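PDB 6OAE: mucin-like protocadherin from Homo sapiens, which probably joins adjacent microvilli of epithelial cells through calcium-dependent heterophilic adhesion to the cadherin CDHR2, so controlling how microvilli pack at the apical membrane. Local coordinates for residues A[135-140]-A[154-159]; A[4-9]-A[28-33]. All blocks are in the same frame, centred on the assembly; numbering follows the deposited sequence. Where two conformers were deposited one is given.

In the fold
The chain holds the two N-terminal extracellular cadherin repeats, laid end to end with three calcium ions bound between them. Interaction 2 (4-9 with 28-33) comes first along the chain and closes before interaction 1 (135-140 with 154-159) opens. It lies toward the N-terminal end of the first repeat, ahead of strands 12-16 and 35-38, whereas interaction 1 belongs to the second repeat, where strand 137-142 borders one sheet and strands 151-155 and 158-163 belong to another. Their centres are about 55 Å apart, on opposite sides of the chain's centre, and their nearest atoms about 35 Å. Each therefore ties together its own repeat, and only interaction 1 approaches the calcium-bound linker.

Interaction 1: residues A[135-140]-A[154-159]; sequences ILFYTL and VSVNRP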
ATOM      1  N   ILE A 135      -4.706  -6.157   1.796  1.00 23.25           N
ATOM      2  CA  ILE A 135      -4.706  -7.556   2.305  1.00 23.85           C
ATOM      3  C   ILE A 135      -4.080  -8.403   1.220  1.00 21.87           C
ATOM      4  O   ILE A 135      -4.512  -8.264   0.052  1.00 21.09           O
ATOM      5  CB  ILE A 135      -6.123  -8.042   2.664  1.00 24.74           C
ATOM      6  CG1 ILE A 135      -6.800  -7.097   3.665  1.00 26.97           C
ATOM      7  CG2 ILE A 135      -6.073  -9.484   3.174  1.00 25.07           C
ATOM      8  CD1 ILE A 135      -5.958  -6.815   4.883  1.00 28.54           C
ATOM      9  N   LEU A 136      -3.103  -9.237   1.567  1.00 20.69           N
ATOM     10  CA  LEU A 136      -2.397 -10.058   0.553  1.00 21.22           C
ATOM     11  C   LEU A 136      -2.991 -11.477   0.552  1.00 20.48           C
ATOM     12  O   LEU A 136      -3.303 -11.997   1.617  1.00 20.73           O
ATOM     13  CB  LEU A 136      -0.893 -10.038   0.847  1.00 21.20           C
ATOM     14  CG  LEU A 136      -0.263  -8.643   0.822  1.00 21.47           C
ATOM     15  CD1 LEU A 136       1.245  -8.738   0.907  1.00 21.50           C
ATOM     16  CD2 LEU A 136      -0.688  -7.855  -0.411  1.00 21.77           C
ATOM     17  N   PHE A 137      -3.133 -12.027  -0.641  1.00 21.04           N
ATOM     18  CA  PHE A 137      -3.784 -13.312  -0.967  1.00 21.29           C
ATOM     19  C   PHE A 137      -2.714 -14.217  -1.565  1.00 21.50           C
ATOM     20  O   PHE A 137      -2.144 -13.860  -2.607  1.00 21.71           O
ATOM     21  CB  PHE A 137      -4.942 -13.084  -1.926  1.00 20.78           C
ATOM     22  CG  PHE A 137      -6.110 -12.404  -1.268  1.00 22.12           C
ATOM     23  CD1 PHE A 137      -6.093 -11.031  -1.025  1.00 21.94           C
ATOM     24  CD2 PHE A 137      -7.224 -13.140  -0.874  1.00 21.95           C
ATOM     25  CE1 PHE A 137      -7.168 -10.419  -0.393  1.00 22.10           C
ATOM     26  CE2 PHE A 137      -8.300 -12.520  -0.252  1.00 21.93           C
ATOM     27  CZ  PHE A 137      -8.274 -11.162  -0.022  1.00 22.46           C
ATOM     28  N   TYR A 138      -2.474 -15.349  -0.912  1.00 21.71           N
ATOM     29  CA  TYR A 138      -1.384 -16.293  -1.237  1.00 21.04           C
ATOM     30  C   TYR A 138      -1.953 -17.585  -1.786  1.00 22.01           C
ATOM     31  O   TYR A 138      -2.953 -18.115  -1.235  1.00 21.60           O
ATOM     32  CB  TYR A 138      -0.570 -16.591   0.006  1.00 20.33           C
ATOM     33  CG  TYR A 138       0.122 -15.401   0.594  1.00 19.79           C
ATOM     34  CD1 TYR A 138      -0.520 -14.578   1.513  1.00 20.97           C
ATOM     35  CD2 TYR A 138       1.430 -15.095   0.240  1.00 20.48           C
ATOM     36  CE1 TYR A 138       0.129 -13.482   2.063  1.00 21.39           C
ATOM     37  CE2 TYR A 138       2.090 -14.011   0.795  1.00 21.89           C
ATOM     38  CZ  TYR A 138       1.438 -13.202   1.707  1.00 21.81           C
ATOM     39  OH  TYR A 138       2.073 -12.116   2.253  1.00 23.41           O
ATOM     40  N   THR A 139      -1.307 -18.081  -2.829  1.00 22.53           N
ATOM     41  CA  THR A 139      -1.662 -19.323  -3.537  1.00 23.50           C
ATOM     42  C   THR A 139      -0.424 -20.189  -3.648  1.00 23.19           C
ATOM     43  O   THR A 139       0.635 -19.638  -3.978  1.00 23.25           O
ATOM     44  CB  THR A 139      -2.233 -19.019  -4.925  1.00 25.83           C
ATOM     45  OG1 THR A 139      -3.338 -18.147  -4.690  1.00 30.14           O
ATOM     46  CG2 THR A 139      -2.692 -20.272  -5.630  1.00 28.87           C
ATOM     47  N   LEU A 140      -0.568 -21.495  -3.400  1.00 23.46           N
ATOM     48  CA  LEU A 140       0.518 -22.489  -3.561  1.00 23.77           C
ATOM     49  C   LEU A 140       0.164 -23.372  -4.762  1.00 25.94           C
ATOM     50  O   LEU A 140      -0.975 -23.945  -4.771  1.00 24.72           O
ATOM     51  CB  LEU A 140       0.633 -23.294  -2.274  1.00 24.51           C
ATOM     52  CG  LEU A 140       1.907 -24.120  -2.151  1.00 24.96           C
ATOM     53  CD1 LEU A 140       3.103 -23.225  -1.856  1.00 24.87           C
ATOM     54  CD2 LEU A 140       1.738 -25.182  -1.071  1.00 25.37           C
ATOM     55  N   VAL A 154      -2.069 -22.585   5.366  1.00 20.14           N
ATOM     56  CA  VAL A 154      -3.150 -22.597   6.382  1.00 20.39           C
ATOM     57  C   VAL A 154      -4.359 -21.839   5.825  1.00 20.14           C
ATOM     58  O   VAL A 154      -5.506 -22.339   5.976  1.00 19.22           O
ATOM     59  CB  VAL A 154      -2.666 -22.032   7.735  1.00 20.76           C
ATOM     60  CG1 VAL A 154      -3.829 -21.777   8.678  1.00 21.28           C
ATOM     61  CG2 VAL A 154      -1.662 -22.972   8.361  1.00 21.74           C
ATOM     62  N   SER A 155      -4.142 -20.694   5.194  1.00 20.26           N
ATOM     63  CA  SER A 155      -5.212 -19.963   4.467  1.00 21.05           C
ATOM     64  C   SER A 155      -4.623 -19.022   3.423  1.00 20.33           C
ATOM     65  O   SER A 155      -3.410 -18.725   3.470  1.00 20.08           O
ATOM     66  CB  SER A 155      -6.117 -19.175   5.413  1.00 22.66           C
ATOM     67  OG  SER A 155      -5.545 -17.906   5.682  1.00 21.99           O
ATOM     68  N   VAL A 156      -5.488 -18.516   2.549  1.00 19.70           N
ATOM     69  CA  VAL A 156      -5.118 -17.533   1.507  1.00 19.68           C
ATOM     70  C   VAL A 156      -4.535 -16.251   2.147  1.00 20.06           C
ATOM     71  O   VAL A 156      -3.756 -15.618   1.493  1.00 20.27           O
ATOM     72  CB  VAL A 156      -6.325 -17.254   0.590  1.00 19.73           C
ATOM     73  CG1 VAL A 156      -7.424 -16.479   1.297  1.00 19.74           C
ATOM     74  CG2 VAL A 156      -5.905 -16.560  -0.674  1.00 19.99           C
ATOM     75  N   ASN A 157      -4.876 -15.889   3.386  1.00 20.66           N
ATOM     76  CA  ASN A 157      -4.310 -14.669   4.031  1.00 22.06           C
ATOM     77  C   ASN A 157      -3.281 -14.988   5.136  1.00 24.65           C
ATOM     78  O   ASN A 157      -2.714 -14.043   5.646  1.00 24.00           O
ATOM     79  CB  ASN A 157      -5.415 -13.782   4.577  1.00 22.00           C
ATOM     80  CG  ASN A 157      -6.463 -13.478   3.527  1.00 21.78           C
ATOM     81  OD1 ASN A 157      -7.645 -13.744   3.754  1.00 21.89           O
ATOM     82  ND2 ASN A 157      -6.045 -12.943   2.381  1.00 20.27           N
ATOM     83  N   ARG A 158      -3.067 -16.270   5.456  0.50 25.30           N
ATOM     84  CA  ARG A 158      -2.087 -16.754   6.472  0.50 26.79           C
ATOM     85  C   ARG A 158      -1.153 -17.752   5.799  0.50 25.79           C
ATOM     86  O   ARG A 158      -1.392 -18.955   5.871  0.50 25.34           O
ATOM     87  CB  ARG A 158      -2.797 -17.432   7.647  0.50 28.87           C
ATOM     88  CG  ARG A 158      -4.052 -16.724   8.130  0.50 30.51           C
ATOM     89  CD  ARG A 158      -3.779 -15.551   9.042  0.50 32.76           C
ATOM     90  NE  ARG A 158      -3.162 -15.936  10.299  0.50 34.83           N
ATOM     91  CZ  ARG A 158      -3.324 -15.275  11.438  0.50 35.12           C
ATOM     92  NH1 ARG A 158      -4.094 -14.202  11.471  0.50 35.58           N
ATOM     93  NH2 ARG A 158      -2.721 -15.693  12.536  0.50 35.58           N
ATOM     94  N   PRO A 159      -0.082 -17.298   5.109  1.00 24.77           N
ATOM     95  CA  PRO A 159       0.817 -18.210   4.404  1.00 24.31           C
ATOM     96  C   PRO A 159       1.821 -18.975   5.287  1.00 23.72           C
ATOM     97  O   PRO A 159       3.013 -18.864   5.070  1.00 25.73           O
ATOM     98  CB  PRO A 159       1.518 -17.240   3.432  1.00 25.10           C
ATOM     99  CG  PRO A 159       1.650 -15.984   4.227  1.00 24.83           C
ATOM    100  CD  PRO A 159       0.297 -15.888   4.902  1.00 25.85           C
TER
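Asn157 reaches across to the backbone of Leu136 and, with the same nitrogen, roofs the ring of Phe137. Its CB lies beside the Leu136 carbonyl, with CG turned to the side of its own backbone N (chi1 -52°). CG then passes CG2 of Ile135, and ND2 at the tip donates to Leu136 O over 3.0 Å in a nearly straight bond (165°). The acceptor lies in the amide plane of Asn157, but the donor stands above the Leu136 carbonyl plane, away from the lone-pair directions. ND2 also sits 3.4 Å above the plane of the Phe137 ring, over its centre, with amide and ring planes almost perpendicular (82°). Val156 CG2 meets the edge of this ring, 3.7 Å from Phe137 CD2.

A backbone bond of 2.7 Å runs from Tyr138 N to Val156 O, an oxygen that also lies at the edge of the tyrosine ring. Over one face of that ring, Pro159 CG stands 3.6 Å from the centroid in a CH-pi contact. Within the turn between strands 151-155 and 158-163, Ser155 OG accepts from Asn157 N in an ST turn.

Tyr138 OH is hydrogen-bonded to Ala127 N, while Leu136 and Tyr138 pack on Val181. The contact thus joins the two sheets of the second cadherin repeat's beta sandwich, linking edge strand 137-142, paired with strand 174-182, to that turn.

Interaction 2: residues A[4-9]-A[28-33]; sequences QYCSVN and IHVPEG
Ser7 and His29 face each other as an antiparallel hydrogen-bonded pair, a single beta bridge between two stretches of chain that otherwise lack regular secondary structure. Ser7 N donates to His29 O over 3.0 Å, and His29 N returns a bond of 2.8 Å to Ser7 O. The oxygen of His29 takes a further, weaker interaction from the CA-H of Cys6, with CA and O 3.1 Å apart.

Van der Waals contacts extend the pairing toward both ends. Pro31 turns its ring toward the first segment and lays CG against the peptide between Gln4 and Tyr5, 3.4 Å from Gln4 C, while its CD rests 3.9 Å from Cys6 SG. The side chain of Gln4 is bent at chi2 (-60°), and its end passes Pro31 CB, the two side chains sliding past each other in opposite directions. Beyond the bridge, Val8 CG1 and Ile28 CG1 meet at 4.1 Å, the two side chains lying side by side and pointing the same way.

Closer to the bridge, polar and carbon atoms meet: Ser7 OG lies 3.4 Å from His29 CB, and the imidazole turns its CD2 edge to the backbone O of Tyr5.

The disulfide from Cys6 to Cys74 adds a covalent tie to strand 67-76, and Cys6 also packs on Thr82 and Leu84 of strand 79-91. Two directional backbone bonds therefore fix the register here, apolar contacts flank the bridge, and the disulfide fastens the N-terminal segment of the first cadherin repeat to the sheet that holds strands 67-76 and 79-91. Because those bonds use main-chain atoms, the pairing itself should be largely indifferent to the protonation of the imidazole.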
ATOM      1  N   GLN A   4     -16.607  41.924   4.471  1.00 59.75           N
ATOM      2  CA  GLN A   4     -15.214  42.425   4.669  1.00 57.57           C
ATOM      3  C   GLN A   4     -14.351  41.356   5.345  1.00 51.05           C
ATOM      4  O   GLN A   4     -13.400  41.719   6.070  1.00 47.62           O
ATOM      5  CB  GLN A   4     -15.243  43.731   5.478  1.00 61.62           C
ATOM      6  CG  GLN A   4     -15.773  44.917   4.684  1.00 63.85           C
ATOM      7  CD  GLN A   4     -14.912  45.171   3.472  1.00 67.21           C
ATOM      8  OE1 GLN A   4     -15.365  45.059   2.335  1.00 71.19           O
ATOM      9  NE2 GLN A   4     -13.649  45.487   3.712  1.00 67.20           N
ATOM     10  N   TYR A   5     -14.660  40.081   5.105  1.00 46.69           N
ATOM     11  CA  TYR A   5     -13.863  38.930   5.589  1.00 42.93           C
ATOM     12  C   TYR A   5     -13.562  38.016   4.405  1.00 39.65           C
ATOM     13  O   TYR A   5     -14.478  37.747   3.628  1.00 35.25           O
ATOM     14  CB  TYR A   5     -14.592  38.144   6.681  1.00 43.84           C
ATOM     15  CG  TYR A   5     -14.691  38.857   8.006  1.00 46.00           C
ATOM     16  CD1 TYR A   5     -13.560  39.335   8.663  1.00 45.33           C
ATOM     17  CD2 TYR A   5     -15.924  39.045   8.617  1.00 47.76           C
ATOM     18  CE1 TYR A   5     -13.655  39.996   9.882  1.00 46.97           C
ATOM     19  CE2 TYR A   5     -16.036  39.697   9.834  1.00 46.85           C
ATOM     20  CZ  TYR A   5     -14.902  40.176  10.470  1.00 47.07           C
ATOM     21  OH  TYR A   5     -15.044  40.818  11.668  1.00 46.93           O
ATOM     22  N   CYS A   6     -12.312  37.573   4.300  1.00 37.62           N
ATOM     23  CA  CYS A   6     -11.872  36.504   3.375  1.00 39.13           C
ATOM     24  C   CYS A   6     -12.753  35.276   3.564  1.00 35.33           C
ATOM     25  O   CYS A   6     -13.080  34.993   4.713  1.00 31.57           O
ATOM     26  CB  CYS A   6     -10.459  36.040   3.665  1.00 42.83           C
ATOM     27  SG  CYS A   6      -9.196  37.006   2.815  1.00 54.04           S
ATOM     28  N   SER A   7     -13.086  34.591   2.471  1.00 32.15           N
ATOM     29  CA  SER A   7     -13.861  33.333   2.477  1.00 30.94           C
ATOM     30  C   SER A   7     -13.471  32.449   1.284  1.00 30.91           C
ATOM     31  O   SER A   7     -12.875  32.951   0.283  1.00 30.56           O
ATOM     32  CB  SER A   7     -15.339  33.607   2.485  1.00 31.91           C
ATOM     33  OG  SER A   7     -15.740  34.279   1.305  1.00 31.39           O
ATOM     34  N   VAL A   8     -13.782  31.175   1.432  1.00 28.87           N
ATOM     35  CA  VAL A   8     -13.779  30.134   0.380  1.00 28.41           C
ATOM     36  C   VAL A   8     -15.118  29.414   0.517  1.00 28.67           C
ATOM     37  O   VAL A   8     -15.609  29.290   1.681  1.00 28.77           O
ATOM     38  CB  VAL A   8     -12.571  29.189   0.514  1.00 27.37           C
ATOM     39  CG1 VAL A   8     -11.278  29.958   0.331  1.00 26.95           C
ATOM     40  CG2 VAL A   8     -12.542  28.418   1.843  1.00 27.54           C
ATOM     41  N   ASN A   9     -15.686  28.981  -0.599  1.00 28.77           N
ATOM     42  CA  ASN A   9     -16.975  28.241  -0.652  1.00 30.94           C
ATOM     43  C   ASN A   9     -16.726  26.764  -0.326  1.00 27.31           C
ATOM     44  O   ASN A   9     -17.684  26.076  -0.051  1.00 25.21           O
ATOM     45  CB  ASN A   9     -17.672  28.407  -2.003  1.00 35.89           C
ATOM     46  CG  ASN A   9     -17.083  27.566  -3.115  1.00 41.49           C
ATOM     47  OD1 ASN A   9     -15.861  27.483  -3.279  1.00 50.57           O
ATOM     48  ND2 ASN A   9     -17.943  26.942  -3.907  1.00 49.14           N
ATOM     49  N   ILE A  28     -10.406  32.280  -3.708  1.00 28.65           N
ATOM     50  CA  ILE A  28     -10.389  32.924  -2.373  1.00 29.67           C
ATOM     51  C   ILE A  28     -11.050  34.282  -2.567  1.00 32.03           C
ATOM     52  O   ILE A  28     -10.547  35.073  -3.394  1.00 32.15           O
ATOM     53  CB  ILE A  28      -8.969  33.028  -1.809  1.00 29.27           C
ATOM     54  CG1 ILE A  28      -8.266  31.662  -1.803  1.00 27.69           C
ATOM     55  CG2 ILE A  28      -8.980  33.673  -0.415  1.00 29.94           C
ATOM     56  CD1 ILE A  28      -6.766  31.747  -1.694  1.00 27.49           C
ATOM     57  N   HIS A  29     -12.155  34.513  -1.872  1.00 34.23           N
ATOM     58  CA  HIS A  29     -12.839  35.834  -1.847  0.50 35.12           C
ATOM     59  C   HIS A  29     -12.046  36.724  -0.895  1.00 35.96           C
ATOM     60  O   HIS A  29     -11.977  36.380   0.316  1.00 35.51           O
ATOM     61  CB  HIS A  29     -14.319  35.735  -1.460  0.50 36.19           C
ATOM     62  CG  HIS A  29     -14.919  37.077  -1.186  0.50 37.74           C
ATOM     63  ND1 HIS A  29     -15.129  38.009  -2.188  0.50 37.49           N
ATOM     64  CD2 HIS A  29     -15.319  37.660  -0.033  0.50 38.04           C
ATOM     65  CE1 HIS A  29     -15.648  39.102  -1.662  0.50 37.97           C
ATOM     66  NE2 HIS A  29     -15.774  38.911  -0.340  0.50 38.27           N
ATOM     67  N   VAL A  30     -11.445  37.789  -1.428  1.00 36.54           N
ATOM     68  CA  VAL A  30     -10.560  38.711  -0.676  1.00 39.19           C
ATOM     69  C   VAL A  30     -11.227  40.080  -0.692  1.00 41.97           C
ATOM     70  O   VAL A  30     -11.525  40.584  -1.769  1.00 41.50           O
ATOM     71  CB  VAL A  30      -9.143  38.732  -1.276  1.00 40.14           C
ATOM     72  CG1 VAL A  30      -8.226  39.671  -0.512  1.00 40.52           C
ATOM     73  CG2 VAL A  30      -8.537  37.324  -1.329  1.00 38.57           C
ATOM     74  N   PRO A  31     -11.503  40.715   0.474  1.00 44.47           N
ATOM     75  CA  PRO A  31     -12.111  42.050   0.481  1.00 45.69           C
ATOM     76  C   PRO A  31     -11.128  43.074  -0.099  1.00 46.85           C
ATOM     77  O   PRO A  31      -9.925  42.888   0.085  1.00 44.80           O
ATOM     78  CB  PRO A  31     -12.390  42.356   1.965  1.00 45.61           C
ATOM     79  CG  PRO A  31     -12.253  41.011   2.672  1.00 46.00           C
ATOM     80  CD  PRO A  31     -11.265  40.214   1.838  1.00 45.49           C
ATOM     81  N   GLU A  32     -11.637  44.114  -0.771  1.00 49.39           N
ATOM     82  CA  GLU A  32     -10.797  45.234  -1.283  1.00 50.53           C
ATOM     83  C   GLU A  32      -9.920  45.727  -0.121  1.00 48.88           C
ATOM     84  O   GLU A  32     -10.471  45.933   0.973  1.00 49.72           O
ATOM     85  CB  GLU A  32     -11.664  46.353  -1.873  1.00 54.36           C
ATOM     86  CG  GLU A  32     -10.865  47.406  -2.630  1.00 58.00           C
ATOM     87  CD  GLU A  32     -10.074  46.870  -3.817  1.00 61.87           C
ATOM     88  OE1 GLU A  32     -10.690  46.223  -4.701  1.00 64.53           O
ATOM     89  OE2 GLU A  32      -8.840  47.084  -3.849  1.00 64.02           O
ATOM     90  N   GLY A  33      -8.605  45.847  -0.342  1.00 46.82           N
ATOM     91  CA  GLY A  33      -7.628  46.348   0.645  1.00 45.47           C
ATOM     92  C   GLY A  33      -6.908  45.249   1.408  1.00 45.79           C
ATOM     93  O   GLY A  33      -5.983  45.592   2.177  1.00 46.75           O
TER